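Local coordinates for protein branched-chain-amino-acid aminotransferase (Deinococcus radiodurans, PDB 3UZO) that probably interconverts branched-chain amino acids and their 2-oxo acids by exchanging the amino group with 2-oxoglutarate and glutamate, using pyridoxal 5'-phosphate as cofactor, at residues A[29-34]-A[141-146]; A[74-79]-A[205-210]; A[242-247]-A[255-260]. All coordinates share one frame; numbering follows the deposited sequence.

Contact 1. Residues A[29-34]-A[141-146]. With GLU (glutamic acid), chain D.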
loop_
_atom_site.group_PDB
_atom_site.type_symbol
_atom_site.label_atom_id
_atom_site.label_comp_id
_atom_site.label_asym_id
_atom_site.label_seq_id
_atom_site.Cartn_x
_atom_site.Cartn_y
_atom_site.Cartn_z
ATOM N N LEU A 29 28.041 5.786 -11.054
ATOM C CA LEU A 29 26.596 5.674 -11.047
ATOM C C LEU A 29 26.149 4.559 -10.103
ATOM O O LEU A 29 26.736 3.480 -10.078
ATOM C CB LEU A 29 26.108 5.381 -12.470
ATOM C CG LEU A 29 24.876 6.106 -13.008
ATOM C CD1 LEU A 29 25.079 7.612 -12.953
ATOM C CD2 LEU A 29 24.627 5.653 -14.440
ATOM N N GLY A 30 25.116 4.838 -9.315
ATOM C CA GLY A 30 24.574 3.846 -8.409
ATOM C C GLY A 30 23.117 3.647 -8.803
ATOM O O GLY A 30 22.807 3.415 -9.970
ATOM N N PHE A 31 22.214 3.746 -7.840
ATOM C CA PHE A 31 20.796 3.605 -8.137
ATOM C C PHE A 31 20.098 4.736 -7.401
ATOM O O PHE A 31 19.514 4.537 -6.336
ATOM C CB PHE A 31 20.257 2.246 -7.667
ATOM C CG PHE A 31 18.940 1.858 -8.301
ATOM C CD1 PHE A 31 18.911 1.138 -9.495
ATOM C CD2 PHE A 31 17.733 2.218 -7.710
ATOM C CE1 PHE A 31 17.695 0.780 -10.095
ATOM C CE2 PHE A 31 16.508 1.869 -8.294
ATOM C CZ PHE A 31 16.489 1.146 -9.493
ATOM N N SER A 32 20.185 5.932 -7.975
ATOM C CA SER A 32 19.584 7.125 -7.389
ATOM C C SER A 32 19.010 8.009 -8.487
ATOM O O SER A 32 19.526 8.044 -9.603
ATOM C CB SER A 32 20.632 7.910 -6.601
ATOM O OG SER A 32 21.059 7.170 -5.473
ATOM N N TYR A 33 17.958 8.743 -8.152
ATOM C CA TYR A 33 17.307 9.608 -9.119
ATOM C C TYR A 33 18.191 10.700 -9.690
ATOM O O TYR A 33 18.899 11.412 -8.970
ATOM C CB TYR A 33 16.052 10.253 -8.519
ATOM C CG TYR A 33 15.259 11.072 -9.530
ATOM C CD1 TYR A 33 15.507 12.436 -9.706
ATOM C CD2 TYR A 33 14.278 10.471 -10.327
ATOM C CE1 TYR A 33 14.796 13.187 -10.650
ATOM C CE2 TYR A 33 13.563 11.211 -11.280
ATOM C CZ TYR A 33 13.825 12.569 -11.432
ATOM O OH TYR A 33 13.115 13.314 -12.349
ATOM N N ILE A 34 18.134 10.809 -11.008
ATOM C CA ILE A 34 18.849 11.827 -11.756
ATOM C C ILE A 34 17.787 12.274 -12.745
ATOM O O ILE A 34 17.131 11.434 -13.380
ATOM C CB ILE A 34 20.053 11.246 -12.522
ATOM C CG1 ILE A 34 21.140 10.824 -11.529
ATOM C CG2 ILE A 34 20.592 12.277 -13.499
ATOM C CD1 ILE A 34 22.341 10.166 -12.168
ATOM N N SER A 141 23.203 1.118 -17.194
ATOM C CA SER A 141 22.045 0.890 -18.037
ATOM C C SER A 141 21.118 2.069 -17.852
ATOM O O SER A 141 21.348 2.927 -16.990
ATOM C CB SER A 141 21.334 -0.413 -17.634
ATOM O OG SER A 141 20.875 -0.342 -16.291
ATOM N N LEU A 142 20.085 2.132 -18.684
ATOM C CA LEU A 142 19.102 3.197 -18.582
ATOM C C LEU A 142 17.868 2.537 -17.989
ATOM O O LEU A 142 17.196 1.743 -18.653
ATOM C CB LEU A 142 18.781 3.790 -19.961
ATOM C CG LEU A 142 17.809 4.979 -19.928
ATOM C CD1 LEU A 142 18.333 6.056 -18.978
ATOM C CD2 LEU A 142 17.626 5.547 -21.340
ATOM N N TYR A 143 17.583 2.855 -16.730
ATOM C CA TYR A 143 16.442 2.283 -16.029
ATOM C C TYR A 143 15.156 3.010 -16.371
ATOM O O TYR A 143 15.105 4.235 -16.327
ATOM C CB TYR A 143 16.647 2.367 -14.517
ATOM C CG TYR A 143 15.568 1.674 -13.708
ATOM C CD1 TYR A 143 15.612 0.296 -13.485
ATOM C CD2 TYR A 143 14.521 2.399 -13.140
ATOM C CE1 TYR A 143 14.641 -0.343 -12.707
ATOM C CE2 TYR A 143 13.543 1.773 -12.362
ATOM C CZ TYR A 143 13.613 0.404 -12.146
ATOM O OH TYR A 143 12.683 -0.206 -11.339
ATOM N N LEU A 144 14.119 2.240 -16.691
ATOM C CA LEU A 144 12.812 2.794 -17.027
ATOM C C LEU A 144 11.830 2.531 -15.900
ATOM O O LEU A 144 11.774 1.419 -15.364
ATOM C CB LEU A 144 12.293 2.166 -18.320
ATOM C CG LEU A 144 13.083 2.611 -19.551
ATOM C CD1 LEU A 144 13.061 1.541 -20.616
ATOM C CD2 LEU A 144 12.493 3.918 -20.067
ATOM N N ARG A 145 11.049 3.551 -15.555
ATOM C CA ARG A 145 10.060 3.435 -14.492
ATOM C C ARG A 145 8.647 3.799 -14.937
ATOM O O ARG A 145 8.219 4.956 -14.818
ATOM C CB ARG A 145 10.469 4.302 -13.287
ATOM C CG ARG A 145 9.403 4.461 -12.208
ATOM C CD ARG A 145 8.875 3.105 -11.727
ATOM N NE ARG A 145 9.924 2.272 -11.150
ATOM C CZ ARG A 145 10.399 2.409 -9.918
ATOM N NH1 ARG A 145 9.917 3.351 -9.120
ATOM N NH2 ARG A 145 11.355 1.597 -9.478
ATOM N N PRO A 146 7.915 2.822 -15.495
ATOM C CA PRO A 146 6.539 3.053 -15.940
ATOM C C PRO A 146 5.692 2.944 -14.677
ATOM O O PRO A 146 6.008 2.134 -13.795
ATOM C CB PRO A 146 6.257 1.873 -16.879
ATOM C CG PRO A 146 7.629 1.338 -17.238
ATOM C CD PRO A 146 8.408 1.519 -15.972
HETATM N N GLU D . 11.333 -1.626 -8.337
HETATM C CA GLU D . 12.465 -1.796 -7.387
HETATM C C GLU D . 12.732 -0.503 -6.652
HETATM O O GLU D . 13.369 -0.559 -5.583
HETATM C CB GLU D . 13.728 -2.213 -8.133
HETATM C CG GLU D . 13.807 -3.691 -8.429
HETATM C CD GLU D . 15.159 -4.097 -8.961
HETATM O OE1 GLU D . 16.177 -3.596 -8.433
HETATM O OE2 GLU D . 15.201 -4.919 -9.902
HETATM O OXT GLU D . 12.306 0.547 -7.171
#

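Contact 2. Residues A[74-79]-A[205-210]. With PLP (pyridoxal-5'-phosphate), chain C.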
loop_
_atom_site.group_PDB
_atom_site.type_symbol
_atom_site.label_atom_id
_atom_site.label_comp_id
_atom_site.label_asym_id
_atom_site.label_seq_id
_atom_site.Cartn_x
_atom_site.Cartn_y
_atom_site.Cartn_z
ATOM N N GLN A 74 -1.894 2.502 -6.881
ATOM C CA GLN A 74 -0.727 2.803 -7.689
ATOM C C GLN A 74 0.003 1.493 -7.964
ATOM O O GLN A 74 -0.061 0.564 -7.164
ATOM C CB GLN A 74 0.185 3.717 -6.873
ATOM C CG GLN A 74 0.648 3.026 -5.570
ATOM C CD GLN A 74 1.396 3.944 -4.612
ATOM O OE1 GLN A 74 2.486 3.606 -4.142
ATOM N NE2 GLN A 74 0.808 5.101 -4.310
ATOM N N CYS A 75 0.698 1.420 -9.092
ATOM C CA CYS A 75 1.470 0.234 -9.417
ATOM C C CYS A 75 2.575 0.699 -10.339
ATOM O O CYS A 75 2.485 1.775 -10.937
ATOM C CB CYS A 75 0.599 -0.834 -10.093
ATOM S SG CYS A 75 0.135 -0.512 -11.813
ATOM N N PHE A 76 3.626 -0.094 -10.458
ATOM C CA PHE A 76 4.725 0.315 -11.309
ATOM C C PHE A 76 5.512 -0.853 -11.851
ATOM O O PHE A 76 5.326 -2.001 -11.446
ATOM C CB PHE A 76 5.660 1.257 -10.536
ATOM C CG PHE A 76 6.486 0.567 -9.473
ATOM C CD1 PHE A 76 7.799 0.190 -9.731
ATOM C CD2 PHE A 76 5.951 0.307 -8.219
ATOM C CE1 PHE A 76 8.572 -0.437 -8.747
ATOM C CE2 PHE A 76 6.718 -0.322 -7.224
ATOM C CZ PHE A 76 8.021 -0.691 -7.488
ATOM N N GLU A 77 6.382 -0.542 -12.799
ATOM C CA GLU A 77 7.237 -1.536 -13.406
ATOM C C GLU A 77 8.666 -1.034 -13.372
ATOM O O GLU A 77 8.931 0.110 -12.988
ATOM C CB GLU A 77 6.823 -1.796 -14.853
ATOM C CG GLU A 77 5.799 -2.911 -15.003
ATOM C CD GLU A 77 6.292 -4.230 -14.436
ATOM O OE1 GLU A 77 7.488 -4.535 -14.593
ATOM O OE2 GLU A 77 5.476 -4.968 -13.843
ATOM N N GLY A 78 9.582 -1.901 -13.778
ATOM C CA GLY A 78 10.984 -1.548 -13.804
ATOM C C GLY A 78 11.670 -2.393 -14.853
ATOM O O GLY A 78 11.592 -3.616 -14.804
ATOM N N LEU A 79 12.308 -1.747 -15.824
ATOM C CA LEU A 79 13.013 -2.464 -16.868
ATOM C C LEU A 79 14.126 -1.574 -17.388
ATOM O O LEU A 79 14.116 -0.365 -17.162
ATOM C CB LEU A 79 12.072 -2.867 -18.011
ATOM C CG LEU A 79 11.326 -1.778 -18.773
ATOM C CD1 LEU A 79 10.910 -2.338 -20.124
ATOM C CD2 LEU A 79 10.117 -1.303 -17.970
ATOM N N GLY A 205 1.825 -0.544 -1.840
ATOM C CA GLY A 205 1.564 -1.064 -0.508
ATOM C C GLY A 205 2.556 -2.124 -0.052
ATOM O O GLY A 205 2.917 -2.172 1.126
ATOM N N ASN A 206 3.001 -2.978 -0.972
ATOM C CA ASN A 206 3.947 -4.030 -0.620
ATOM C C ASN A 206 5.268 -3.431 -0.153
ATOM O O ASN A 206 5.874 -3.906 0.812
ATOM C CB ASN A 206 4.223 -4.958 -1.812
ATOM C CG ASN A 206 2.956 -5.569 -2.401
ATOM O OD1 ASN A 206 1.957 -5.760 -1.704
ATOM N ND2 ASN A 206 3.002 -5.895 -3.694
ATOM N N TYR A 207 5.716 -2.386 -0.840
ATOM C CA TYR A 207 6.977 -1.756 -0.488
ATOM C C TYR A 207 6.874 -0.917 0.771
ATOM O O TYR A 207 7.831 -0.841 1.545
ATOM C CB TYR A 207 7.485 -0.926 -1.664
ATOM C CG TYR A 207 7.652 -1.780 -2.898
ATOM C CD1 TYR A 207 6.568 -2.052 -3.725
ATOM C CD2 TYR A 207 8.871 -2.388 -3.189
ATOM C CE1 TYR A 207 6.692 -2.907 -4.813
ATOM C CE2 TYR A 207 9.004 -3.250 -4.272
ATOM C CZ TYR A 207 7.903 -3.503 -5.077
ATOM O OH TYR A 207 8.007 -4.366 -6.142
ATOM N N ALA A 208 5.715 -0.296 0.978
ATOM C CA ALA A 208 5.482 0.518 2.162
ATOM C C ALA A 208 5.676 -0.374 3.387
ATOM O O ALA A 208 6.343 0.007 4.351
ATOM C CB ALA A 208 4.050 1.088 2.145
ATOM N N ALA A 209 5.107 -1.574 3.328
ATOM C CA ALA A 209 5.203 -2.533 4.425
ATOM C C ALA A 209 6.637 -2.995 4.683
ATOM O O ALA A 209 6.996 -3.309 5.820
ATOM C CB ALA A 209 4.306 -3.748 4.132
ATOM N N SER A 210 7.458 -3.025 3.631
ATOM C CA SER A 210 8.842 -3.479 3.751
ATOM C C SER A 210 9.805 -2.421 4.283
ATOM O O SER A 210 10.927 -2.741 4.656
ATOM C CB SER A 210 9.365 -3.973 2.397
ATOM O OG SER A 210 9.644 -2.877 1.534
HETATM N N1 PLP C . 10.616 -8.909 -5.930
HETATM C C2 PLP C . 10.232 -7.597 -5.643
HETATM C C2A PLP C . 9.554 -7.316 -4.300
HETATM C C3 PLP C . 10.492 -6.583 -6.635
HETATM O O3 PLP C . 10.140 -5.308 -6.397
HETATM C C4 PLP C . 11.130 -6.938 -7.888
HETATM C C4A PLP C . 11.374 -5.786 -8.949
HETATM C C5 PLP C . 11.510 -8.346 -8.111
HETATM C C6 PLP C . 11.246 -9.300 -7.129
HETATM C C5A PLP C . 12.171 -8.859 -9.332
HETATM O O4P PLP C . 11.380 -8.765 -10.486
HETATM P P PLP C . 12.022 -8.345 -11.877
HETATM O O1P PLP C . 12.638 -6.988 -11.831
HETATM O O2P PLP C . 10.802 -8.420 -12.828
HETATM O O3P PLP C . 12.933 -9.478 -12.253
#

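Contact 3. Residues A[242-247]-A[255-260]. With PLP (pyridoxal-5'-phosphate), chain C.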
loop_
_atom_site.group_PDB
_atom_site.type_symbol
_atom_site.label_atom_id
_atom_site.label_comp_id
_atom_site.label_asym_id
_atom_site.label_seq_id
_atom_site.Cartn_x
_atom_site.Cartn_y
_atom_site.Cartn_z
ATOM N N ALA A 242 13.763 -8.317 -4.681
ATOM C CA ALA A 242 14.269 -9.386 -5.541
ATOM C C ALA A 242 13.709 -10.756 -5.151
ATOM O O ALA A 242 13.353 -10.984 -3.991
ATOM C CB ALA A 242 15.788 -9.426 -5.478
ATOM N N ASN A 243 13.616 -11.652 -6.132
ATOM C CA ASN A 243 13.154 -13.016 -5.878
ATOM C C ASN A 243 14.396 -13.730 -5.338
ATOM O O ASN A 243 15.498 -13.177 -5.364
ATOM C CB ASN A 243 12.697 -13.712 -7.179
ATOM C CG ASN A 243 11.181 -13.666 -7.394
ATOM O OD1 ASN A 243 10.651 -14.361 -8.274
ATOM N ND2 ASN A 243 10.484 -12.856 -6.607
ATOM N N PHE A 244 14.216 -14.957 -4.865
ATOM C CA PHE A 244 15.307 -15.751 -4.312
ATOM C C PHE A 244 15.464 -17.036 -5.105
ATOM O O PHE A 244 14.482 -17.593 -5.578
ATOM C CB PHE A 244 14.979 -16.112 -2.857
ATOM C CG PHE A 244 15.939 -17.088 -2.225
ATOM C CD1 PHE A 244 17.022 -16.636 -1.472
ATOM C CD2 PHE A 244 15.743 -18.459 -2.352
ATOM C CE1 PHE A 244 17.897 -17.547 -0.844
ATOM C CE2 PHE A 244 16.608 -19.378 -1.732
ATOM C CZ PHE A 244 17.685 -18.921 -0.976
ATOM N N PHE A 245 16.696 -17.491 -5.274
ATOM C CA PHE A 245 16.934 -18.762 -5.945
ATOM C C PHE A 245 18.114 -19.432 -5.255
ATOM O O PHE A 245 18.901 -18.767 -4.579
ATOM C CB PHE A 245 17.211 -18.592 -7.450
ATOM C CG PHE A 245 18.553 -18.006 -7.780
ATOM C CD1 PHE A 245 18.724 -16.628 -7.871
ATOM C CD2 PHE A 245 19.644 -18.835 -8.037
ATOM C CE1 PHE A 245 19.961 -16.077 -8.219
ATOM C CE2 PHE A 245 20.877 -18.303 -8.381
ATOM C CZ PHE A 245 21.037 -16.914 -8.474
ATOM N N ALA A 246 18.215 -20.749 -5.389
ATOM C CA ALA A 246 19.319 -21.481 -4.787
ATOM C C ALA A 246 19.715 -22.633 -5.692
ATOM O O ALA A 246 18.918 -23.101 -6.508
ATOM C CB ALA A 246 18.927 -22.006 -3.396
ATOM N N ILE A 247 20.961 -23.069 -5.558
ATOM C CA ILE A 247 21.480 -24.175 -6.350
ATOM C C ILE A 247 21.777 -25.324 -5.373
ATOM O O ILE A 247 22.418 -25.117 -4.345
ATOM C CB ILE A 247 22.781 -23.773 -7.090
ATOM C CG1 ILE A 247 22.500 -22.672 -8.124
ATOM C CG2 ILE A 247 23.349 -24.968 -7.827
ATOM C CD1 ILE A 247 21.972 -21.398 -7.547
ATOM N N VAL A 255 16.752 -24.064 -7.876
ATOM C CA VAL A 255 15.501 -24.038 -7.132
ATOM C C VAL A 255 15.071 -22.630 -6.738
ATOM O O VAL A 255 15.888 -21.812 -6.316
ATOM C CB VAL A 255 15.604 -24.896 -5.849
ATOM C CG1 VAL A 255 14.257 -24.934 -5.138
ATOM C CG2 VAL A 255 16.065 -26.302 -6.200
ATOM N N THR A 256 13.781 -22.354 -6.887
ATOM C CA THR A 256 13.218 -21.055 -6.522
ATOM C C THR A 256 11.827 -21.287 -5.947
ATOM O O THR A 256 11.113 -22.203 -6.367
ATOM C CB THR A 256 13.128 -20.101 -7.746
ATOM O OG1 THR A 256 14.417 -20.002 -8.364
ATOM C CG2 THR A 256 12.723 -18.710 -7.312
ATOM N N PRO A 257 11.421 -20.464 -4.966
ATOM C CA PRO A 257 10.098 -20.634 -4.361
ATOM C C PRO A 257 8.892 -20.440 -5.272
ATOM O O PRO A 257 8.926 -19.676 -6.240
ATOM C CB PRO A 257 10.113 -19.633 -3.198
ATOM C CG PRO A 257 11.082 -18.595 -3.639
ATOM C CD PRO A 257 12.181 -19.406 -4.278
ATOM N N GLN A 258 7.826 -21.163 -4.950
ATOM C CA GLN A 258 6.577 -21.072 -5.689
ATOM C C GLN A 258 5.571 -20.602 -4.657
ATOM O O GLN A 258 5.250 -21.328 -3.712
ATOM C CB GLN A 258 6.167 -22.435 -6.254
ATOM C CG GLN A 258 4.926 -22.372 -7.141
ATOM C CD GLN A 258 4.644 -23.681 -7.852
ATOM O OE1 GLN A 258 4.463 -24.722 -7.215
ATOM N NE2 GLN A 258 4.606 -23.637 -9.180
ATOM N N SER A 259 5.097 -19.373 -4.823
ATOM C CA SER A 259 4.160 -18.801 -3.883
ATOM C C SER A 259 3.256 -17.772 -4.528
ATOM O O SER A 259 3.684 -16.996 -5.379
ATOM C CB SER A 259 4.912 -18.140 -2.725
ATOM O OG SER A 259 4.029 -17.391 -1.910
ATOM N N PRO A 260 1.987 -17.750 -4.119
ATOM C CA PRO A 260 1.018 -16.799 -4.660
ATOM C C PRO A 260 1.246 -15.391 -4.100
ATOM O O PRO A 260 0.676 -14.423 -4.602
ATOM C CB PRO A 260 -0.313 -17.385 -4.205
ATOM C CG PRO A 260 0.040 -17.949 -2.864
ATOM C CD PRO A 260 1.348 -18.656 -3.145
HETATM N N1 PLP C . 10.616 -8.909 -5.930
HETATM C C2 PLP C . 10.232 -7.597 -5.643
HETATM C C2A PLP C . 9.554 -7.316 -4.300
HETATM C C3 PLP C . 10.492 -6.583 -6.635
HETATM O O3 PLP C . 10.140 -5.308 -6.397
HETATM C C4 PLP C . 11.130 -6.938 -7.888
HETATM C C4A PLP C . 11.374 -5.786 -8.949
HETATM C C5 PLP C . 11.510 -8.346 -8.111
HETATM C C6 PLP C . 11.246 -9.300 -7.129
HETATM C C5A PLP C . 12.171 -8.859 -9.332
HETATM O O4P PLP C . 11.380 -8.765 -10.486
HETATM P P PLP C . 12.022 -8.345 -11.877
HETATM O O1P PLP C . 12.638 -6.988 -11.831
HETATM O O2P PLP C . 10.802 -8.420 -12.828
HETATM O O3P PLP C . 12.933 -9.478 -12.253
#

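Contact 1. Residues A[29-34]-A[141-146]
Phe-31 presents the edge of its ring to one face of Tyr-143 in a T-shaped pair, with centroids 5.1 Å apart and planes at 73°. The tyrosine can be followed outward from its strand. Its CB points at the loop 29-34, and CG lies anti to the backbone N (chi1 -174°), which lays the ring beneath the tip of the phenylalanine. On the near flank, Tyr-143 CD1 meets Phe-31 CE1 at 4.0 Å. Further out, Phe-31 CZ stands over the ring centre, 4.0 Å from both Tyr-143 CE1 and Tyr-143 CZ. The phenol oxygen has passed beyond the phenylalanine, and Tyr-143 OH lies 3.6 Å from N of the bound glutamate. Arg-145, two residues along and directed to the same side of the strand, donates from NH2 to Tyr-143 OH at 2.9 Å, an almost straight bond (168°) that runs in the guanidinium plane. Arg-145 NH2 also reaches OXT of the glutamate at 2.7 Å by a more bent hydrogen bond, consistent with the tyrosine orienting the guanidinium that binds the alpha-carboxylate. Outside the two segments, Phe-31 makes a second edge-to-face pair with Tyr-175, and Ile-155 of the second subunit packs on both Phe-31 and Arg-145. Aromatic packing behind the arginine-tyrosine pair forms one wall of the glutamate pocket of this class-IV aminotransferase, completed across the dimer interface.

Contact 2. Residues A[74-79]-A[205-210]
Phe-76 carries CG between its backbone N and carbonyl carbon (chi1 72°), whereas Tyr-207 holds CG beside the backbone N and anti to the carbonyl carbon (chi1 -58°); the two rings thereby approach from opposite directions, one from a strand and one from helix 204-219. Their planes make 54°, neither a stack nor a T. Phe-76 CE2 comes to 3.5 Å from Tyr-207 CE1, and Phe-76 CZ stands over one face of the tyrosine, displaced toward the rim. Beyond the phenylalanine, the hydroxyl meets the cofactor: O3 of pyridoxal phosphate lies near the tyrosine ring plane, at its edge, and is hydrogen-bonded to Tyr-207 OH. The modelled 2.3 Å between Tyr-207 OH and O3 of the cofactor is doubtful in its exact length. Lys-202 NZ is a second hydrogen-bonding partner of that hydroxyl, and Arg-192 adds a cation-pi contact to the ring. Within the helix, Tyr-207 O receives Ser-210 OG at 2.7 Å. Phe-76 also touches Arg-145 and the bound glutamate. The chemistry is thus divided: the packing of Phe-76 on one face probably restricts the tilt of the phenol ring, while its oxygen links the lysine to the O3 side of the cofactor.

Contact 3. Residues A[242-247]-A[255-260]
Ala-246 and Val-255 form an antiparallel hydrogen-bonded pair. Ala-246 N donates to Val-255 O at 2.7 Å. In return, Val-255 N gives Ala-246 O a straighter bond of 2.7 Å (172°). Val-255 O takes a further CA-H...O contact from Phe-245 CA at 3.2 Å. Next along the hairpin, Phe-245 CB rests 3.3 Å from Thr-256 OG1. Pro-257 has no N-H to offer Phe-244 O, and the strands part here; Phe-244 O instead lies 3.2 Å from Pro-257 CD. Both Phe-244 O and Thr-256 OG1 are buried without an assigned polar partner. The phenylalanine ring offers its edge to the proline methylene, with Phe-244 CD2 4.2 Å from Pro-257 CD. Just before the strand the backbone meets pyridoxal phosphate, Ala-242 CA lying 3.4 Å from its C6. Asn-243 is tied down there by hydrogen bonds from Lys-268 NZ to its OD1 and from its ND2 to Leu-263 O. The hairpin is set within the mixed sheet by strand 296-302, antiparallel to the other edge of 243-248, and by 282-286, parallel beside 253-257. Phe-244 packs on strand 309-316, and helix 331-344 packs against the sheet through Leu-336, which touches Phe-245.

All three contacts are buried, yet they serve different parts of the fold. One strand from each of contacts 1 and 2 lies in the antiparallel sheet, where 141-151 and 74-83 are neighbours, joined to a loop in contact 1 and a helix in contact 2; Leu-144 N lies 2.6 Å from Leu-79 O, a probable hydrogen bond, and both contacts touch the second subunit. Contact 3 belongs to the mixed sheet, about 25 Å from contact 1 between centres, and no other protein chain reaches its segments. Contacts 1 and 2 rest on aromatic pairs whose tyrosine hydroxyls turn to polar groups of the active site, whereas contact 3 is chiefly backbone pairing. Contact 1 reaches the glutamate, contact 3 pyridoxal phosphate, and contact 2 both.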